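Local coordinates for protein biuret hydrolase (Pseudomonas sp., PDB 6C62) that hydrolyses 1-carboxybiuret to urea-1,3-dicarboxylate and ammonia, a step of atrazine degradation, as a member of the amidase family, at residues A[281-286]-A[445-450]; A[413-418]-A[451-456]. All coordinates share one frame; numbering follows the deposited sequence.

Contact 1: residues A[281-286]-A[445-450]; sequences LTLGAS and KVLQDT
Leu447 lays its CD2 methyl between Thr282 and Leu283, and the distances show one methyl serving both: CD2 of Leu447 is 3.8 Å from CB of Thr282 and equally close to CG of Leu283. The two leucine side chains meet at about a right angle, the methyl of one set against the branch point of the other. Leu283 and Val446 cross obliquely, with CD2 of Leu283 4.0 Å from CG1 of Val446. CG1 is the valine branch lying trans to the backbone N (chi1 171°).

The two threonines meet differently, tip to tip. OG1 of Thr282 (chi1 -46°) lies beside the backbone N and bonds to the carbonyl of Val278 in its own helix, which leaves CG2 anti to that N and directed at Thr450. That methyl, CG2 of Thr282, comes within 3.4 Å of OG1 of Thr450, a packing contact. The hydroxyl of Thr450 is bonded to O of Leu447 in helix 437-449, OG1 to O at 3.2 Å, from above the carbonyl plane. With neither hydrogen bond nor salt bridge between the segments, the contact is van der Waals packing.

CA of Thr282 and CA of Leu447 are 7.0 Å apart, the nearest backbone pair. Gly284 closes the first helix with a Schellman motif. The ends of helices 270-283 and 437-449 thus pack side by side on strand 426-432 of the large mixed sheet, Leu283 and Leu447 both touching Leu430, and Leu447 also Val428.

Contact 2: residues A[413-418]-A[451-456]; sequences AAPTWP and GIARLK
With chi1 at -64°, Trp417 swings its indole over the segment 451-456. Arg454 has CG between the backbone N and the carbonyl carbon; its chain, extended from CG to NE, crosses the indole obliquely and brings the guanidinium to CD1 of Trp417, on the side of the ring plane where Lys456 lies. NE1 of Trp417 donates to O of Arg454 at 2.8 Å; the bond is nearly straight (166°) and the oxygen lies in the ring plane, though the donor stands above the carbonyl plane.

The extended Lys456 chain covers one indole face, its CD 3.6 Å from the centroid of the six-membered ring of Trp417, almost on the normal: a CH-pi contact. CD1 of Trp417 lies over the centre of the Arg454 guanidinium, the planes 39° apart. NH1 of Arg454 donates to O of Gly451 at 2.9 Å.

On the strand, O of Pro415 accepts from N of Arg454 at 3.0 Å, and CB of Ala414 meets CB of Ala453 at 4.1 Å. Just beyond it, a water accepts from N of Trp417 and donates to O of Ile452.

Polar bonds thus join the loop to strand and Trp417 alike; the in-plane N-H bond limits ring rotation, while Lys456, Arg454 and an edge-to-face His141 pack round the indole.

The second segments of the two contacts, 445-450 and 451-456, follow one another directly, the former lying on helix 437-449, while their first segments lie far apart in sequence; the contact centres are about 11 Å apart. They are joined by a probable backbone hydrogen bond from Ala453 N to Leu447 O, and Ile452 packs on Thr282. Strand 426-432 touches the leucines of contact 1 and Ala414 of contact 2. Each is partly buried, but contact 1, its centre about 22 Å from the centre of the chain against about 16 Å for contact 2, joins helix ends by apolar packing, burying 213 Å², whereas contact 2 buries 414 Å² and adds hydrogen bonds, water and CH-pi contacts where a loop meets a strand end.

Contact 1: residues A[281-286]-A[445-450]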
loop_
_atom_site.group_PDB
_atom_site.type_symbol
_atom_site.label_atom_id
_atom_site.label_comp_id
_atom_site.label_asym_id
_atom_site.label_seq_id
_atom_site.Cartn_x
_atom_site.Cartn_y
_atom_site.Cartn_z
ATOM N N LEU A 281 -19.764 21.693 26.642
ATOM C CA LEU A 281 -20.987 22.258 27.266
ATOM C C LEU A 281 -21.989 22.737 26.230
ATOM O O LEU A 281 -23.172 22.376 26.288
ATOM C CB LEU A 281 -20.646 23.410 28.219
ATOM C CG LEU A 281 -21.750 24.085 29.063
ATOM C CD1 LEU A 281 -22.689 23.081 29.712
ATOM C CD2 LEU A 281 -21.068 24.988 30.092
ATOM N N THR A 282 -21.519 23.500 25.249
ATOM C CA THR A 282 -22.404 23.996 24.200
ATOM C C THR A 282 -23.018 22.890 23.369
ATOM O O THR A 282 -24.174 22.995 22.981
ATOM C CB THR A 282 -21.632 24.901 23.234
ATOM O OG1 THR A 282 -20.841 25.816 23.996
ATOM C CG2 THR A 282 -22.583 25.643 22.298
ATOM N N LEU A 283 -22.234 21.841 23.075
ATOM C CA LEU A 283 -22.698 20.706 22.286
ATOM C C LEU A 283 -23.380 19.595 23.072
ATOM O O LEU A 283 -23.778 18.604 22.486
ATOM C CB LEU A 283 -21.522 20.090 21.472
ATOM C CG LEU A 283 -20.933 21.081 20.442
ATOM C CD1 LEU A 283 -19.648 20.545 19.859
ATOM C CD2 LEU A 283 -21.885 21.359 19.306
ATOM N N GLY A 284 -23.504 19.744 24.386
ATOM C CA GLY A 284 -24.127 18.713 25.225
ATOM C C GLY A 284 -23.338 17.423 25.339
ATOM O O GLY A 284 -23.902 16.368 25.530
ATOM N N ALA A 285 -22.014 17.507 25.230
ATOM C CA ALA A 285 -21.153 16.340 25.381
ATOM C C ALA A 285 -20.663 16.305 26.792
ATOM O O ALA A 285 -20.089 17.286 27.257
ATOM C CB ALA A 285 -19.947 16.423 24.470
ATOM N N SER A 286 -20.885 15.190 27.480
ATOM C CA SER A 286 -20.402 15.056 28.883
ATOM C C SER A 286 -19.557 13.833 29.139
ATOM O O SER A 286 -18.711 13.880 30.031
ATOM C CB SER A 286 -21.550 15.073 29.860
ATOM O OG SER A 286 -22.577 14.217 29.395
ATOM N N LYS A 445 -21.589 24.674 13.061
ATOM C CA LYS A 445 -22.630 25.671 12.903
ATOM C C LYS A 445 -23.321 25.985 14.276
ATOM O O LYS A 445 -23.589 27.157 14.587
ATOM C CB LYS A 445 -23.652 25.194 11.894
ATOM C CG LYS A 445 -24.787 26.186 11.611
ATOM C CD LYS A 445 -24.228 27.544 11.209
ATOM C CE LYS A 445 -25.208 28.314 10.328
ATOM N NZ LYS A 445 -26.384 28.718 11.136
ATOM N N VAL A 446 -23.559 24.967 15.095
ATOM C CA VAL A 446 -24.058 25.184 16.451
ATOM C C VAL A 446 -23.065 26.010 17.275
ATOM O O VAL A 446 -23.480 26.968 17.954
ATOM C CB VAL A 446 -24.382 23.871 17.188
ATOM C CG1 VAL A 446 -24.693 24.122 18.700
ATOM C CG2 VAL A 446 -25.539 23.170 16.497
ATOM N N LEU A 447 -21.758 25.709 17.184
ATOM C CA LEU A 447 -20.815 26.530 17.908
ATOM C C LEU A 447 -20.826 27.975 17.423
ATOM O O LEU A 447 -20.686 28.904 18.229
ATOM C CB LEU A 447 -19.392 25.958 17.902
ATOM C CG LEU A 447 -19.170 24.619 18.614
ATOM C CD1 LEU A 447 -17.717 24.166 18.463
ATOM C CD2 LEU A 447 -19.555 24.639 20.095
ATOM N N GLN A 448 -20.934 28.167 16.110
ATOM C CA GLN A 448 -20.966 29.490 15.538
ATOM C C GLN A 448 -22.208 30.288 15.961
ATOM O O GLN A 448 -22.089 31.465 16.315
ATOM C CB GLN A 448 -20.894 29.447 14.002
ATOM C CG GLN A 448 -20.574 30.820 13.391
ATOM C CD GLN A 448 -20.426 30.735 11.896
ATOM O OE1 GLN A 448 -19.340 30.578 11.365
ATOM N NE2 GLN A 448 -21.542 30.807 11.217
ATOM N N ASP A 449 -23.356 29.639 15.933
ATOM C CA ASP A 449 -24.647 30.290 16.293
ATOM C C ASP A 449 -24.680 30.794 17.735
ATOM O O ASP A 449 -25.238 31.827 17.987
ATOM C CB ASP A 449 -25.826 29.346 16.095
ATOM C CG ASP A 449 -26.169 29.107 14.599
ATOM O OD1 ASP A 449 -25.629 29.766 13.653
ATOM O OD2 ASP A 449 -26.996 28.208 14.366
ATOM N N THR A 450 -24.075 30.061 18.659
ATOM C CA THR A 450 -24.049 30.458 20.041
ATOM C C THR A 450 -22.941 31.447 20.331
ATOM O O THR A 450 -22.844 31.924 21.426
ATOM C CB THR A 450 -23.890 29.250 20.959
ATOM O OG1 THR A 450 -22.580 28.680 20.771
ATOM C CG2 THR A 450 -24.994 28.206 20.671
#

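Contact 2: residues A[413-418]-A[451-456]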
loop_
_atom_site.group_PDB
_atom_site.type_symbol
_atom_site.label_atom_id
_atom_site.label_comp_id
_atom_site.label_asym_id
_atom_site.label_seq_id
_atom_site.Cartn_x
_atom_site.Cartn_y
_atom_site.Cartn_z
ATOM N N ALA A 413 -12.084 22.303 12.367
ATOM C CA ALA A 413 -11.357 23.059 13.376
ATOM C C ALA A 413 -12.080 24.403 13.601
ATOM O O ALA A 413 -12.184 25.230 12.709
ATOM C CB ALA A 413 -9.923 23.290 12.990
ATOM N N ALA A 414 -12.702 24.508 14.756
ATOM C CA ALA A 414 -13.536 25.649 15.117
ATOM C C ALA A 414 -12.739 26.620 16.022
ATOM O O ALA A 414 -12.183 26.194 17.039
ATOM C CB ALA A 414 -14.767 25.167 15.860
ATOM N N PRO A 415 -12.678 27.909 15.660
ATOM C CA PRO A 415 -11.846 28.883 16.392
ATOM C C PRO A 415 -12.558 29.396 17.672
ATOM O O PRO A 415 -13.726 29.774 17.586
ATOM C CB PRO A 415 -11.645 29.999 15.380
ATOM C CG PRO A 415 -12.902 29.956 14.552
ATOM C CD PRO A 415 -13.300 28.494 14.470
ATOM N N THR A 416 -11.902 29.281 18.821
ATOM C CA THR A 416 -12.422 29.750 20.104
ATOM C C THR A 416 -11.392 30.645 20.799
ATOM O O THR A 416 -10.210 30.752 20.366
ATOM C CB THR A 416 -12.783 28.594 21.059
ATOM O OG1 THR A 416 -11.593 28.045 21.579
ATOM C CG2 THR A 416 -13.571 27.462 20.362
ATOM N N TRP A 417 -11.859 31.346 21.839
ATOM C CA TRP A 417 -11.117 32.455 22.425
ATOM C C TRP A 417 -11.152 32.268 23.950
ATOM O O TRP A 417 -11.931 32.904 24.615
ATOM C CB TRP A 417 -11.706 33.794 21.989
ATOM C CG TRP A 417 -11.576 33.974 20.492
ATOM C CD1 TRP A 417 -12.446 33.543 19.540
ATOM C CD2 TRP A 417 -10.501 34.572 19.806
ATOM N NE1 TRP A 417 -11.992 33.869 18.298
ATOM C CE2 TRP A 417 -10.783 34.491 18.424
ATOM C CE3 TRP A 417 -9.287 35.157 20.212
ATOM C CZ2 TRP A 417 -9.906 34.990 17.447
ATOM C CZ3 TRP A 417 -8.436 35.684 19.237
ATOM C CH2 TRP A 417 -8.753 35.582 17.876
ATOM N N PRO A 418 -10.325 31.352 24.483
ATOM C CA PRO A 418 -10.339 31.128 25.937
ATOM C C PRO A 418 -9.744 32.322 26.761
ATOM O O PRO A 418 -8.881 33.079 26.287
ATOM C CB PRO A 418 -9.564 29.800 26.105
ATOM C CG PRO A 418 -8.651 29.758 24.920
ATOM C CD PRO A 418 -9.260 30.585 23.809
ATOM N N GLY A 451 -22.060 31.745 19.383
ATOM C CA GLY A 451 -21.025 32.761 19.627
ATOM C C GLY A 451 -19.745 32.223 20.229
ATOM O O GLY A 451 -18.782 32.980 20.377
ATOM N N ILE A 452 -19.698 30.914 20.519
ATOM C CA ILE A 452 -18.525 30.243 21.075
ATOM C C ILE A 452 -17.355 30.137 20.072
ATOM O O ILE A 452 -16.202 30.304 20.447
ATOM C CB ILE A 452 -18.884 28.829 21.556
ATOM C CG1 ILE A 452 -19.876 28.900 22.750
ATOM C CG2 ILE A 452 -17.638 28.039 21.959
ATOM C CD1 ILE A 452 -19.368 29.722 23.926
ATOM N N ALA A 453 -17.673 29.802 18.829
ATOM C CA ALA A 453 -16.706 29.773 17.727
ATOM C C ALA A 453 -16.900 30.987 16.853
ATOM O O ALA A 453 -18.004 31.193 16.312
ATOM C CB ALA A 453 -16.854 28.485 16.910
ATOM N N ARG A 454 -15.827 31.755 16.660
ATOM C CA ARG A 454 -15.889 32.997 15.876
ATOM C C ARG A 454 -14.495 33.474 15.519
ATOM O O ARG A 454 -13.529 33.038 16.093
ATOM C CB ARG A 454 -16.600 34.086 16.682
ATOM C CG ARG A 454 -15.963 34.360 18.023
ATOM C CD ARG A 454 -16.721 35.438 18.821
ATOM N NE ARG A 454 -15.920 35.922 19.951
ATOM C CZ ARG A 454 -15.726 35.271 21.101
ATOM N NH1 ARG A 454 -16.242 34.037 21.361
ATOM N NH2 ARG A 454 -14.933 35.835 22.017
ATOM N N LEU A 455 -14.408 34.396 14.583
ATOM C CA LEU A 455 -13.162 35.106 14.258
ATOM C C LEU A 455 -13.103 36.370 15.085
ATOM O O LEU A 455 -14.069 36.762 15.676
ATOM C CB LEU A 455 -13.130 35.515 12.773
ATOM C CG LEU A 455 -12.448 34.550 11.791
ATOM C CD1 LEU A 455 -13.251 33.295 11.670
ATOM C CD2 LEU A 455 -12.195 35.170 10.434
ATOM N N LYS A 456 -11.987 37.040 15.126
ATOM C CA LYS A 456 -12.024 38.395 15.720
ATOM C C LYS A 456 -11.567 39.352 14.640
ATOM O O LYS A 456 -10.412 39.304 14.262
ATOM C CB LYS A 456 -11.204 38.402 17.003
ATOM C CG LYS A 456 -12.070 38.041 18.219
ATOM C CD LYS A 456 -11.258 38.228 19.523
ATOM C CE LYS A 456 -12.134 38.041 20.736
ATOM N NZ LYS A 456 -11.324 37.666 21.924
HETATM O O HOH W 1 -14.597 31.374 22.439
#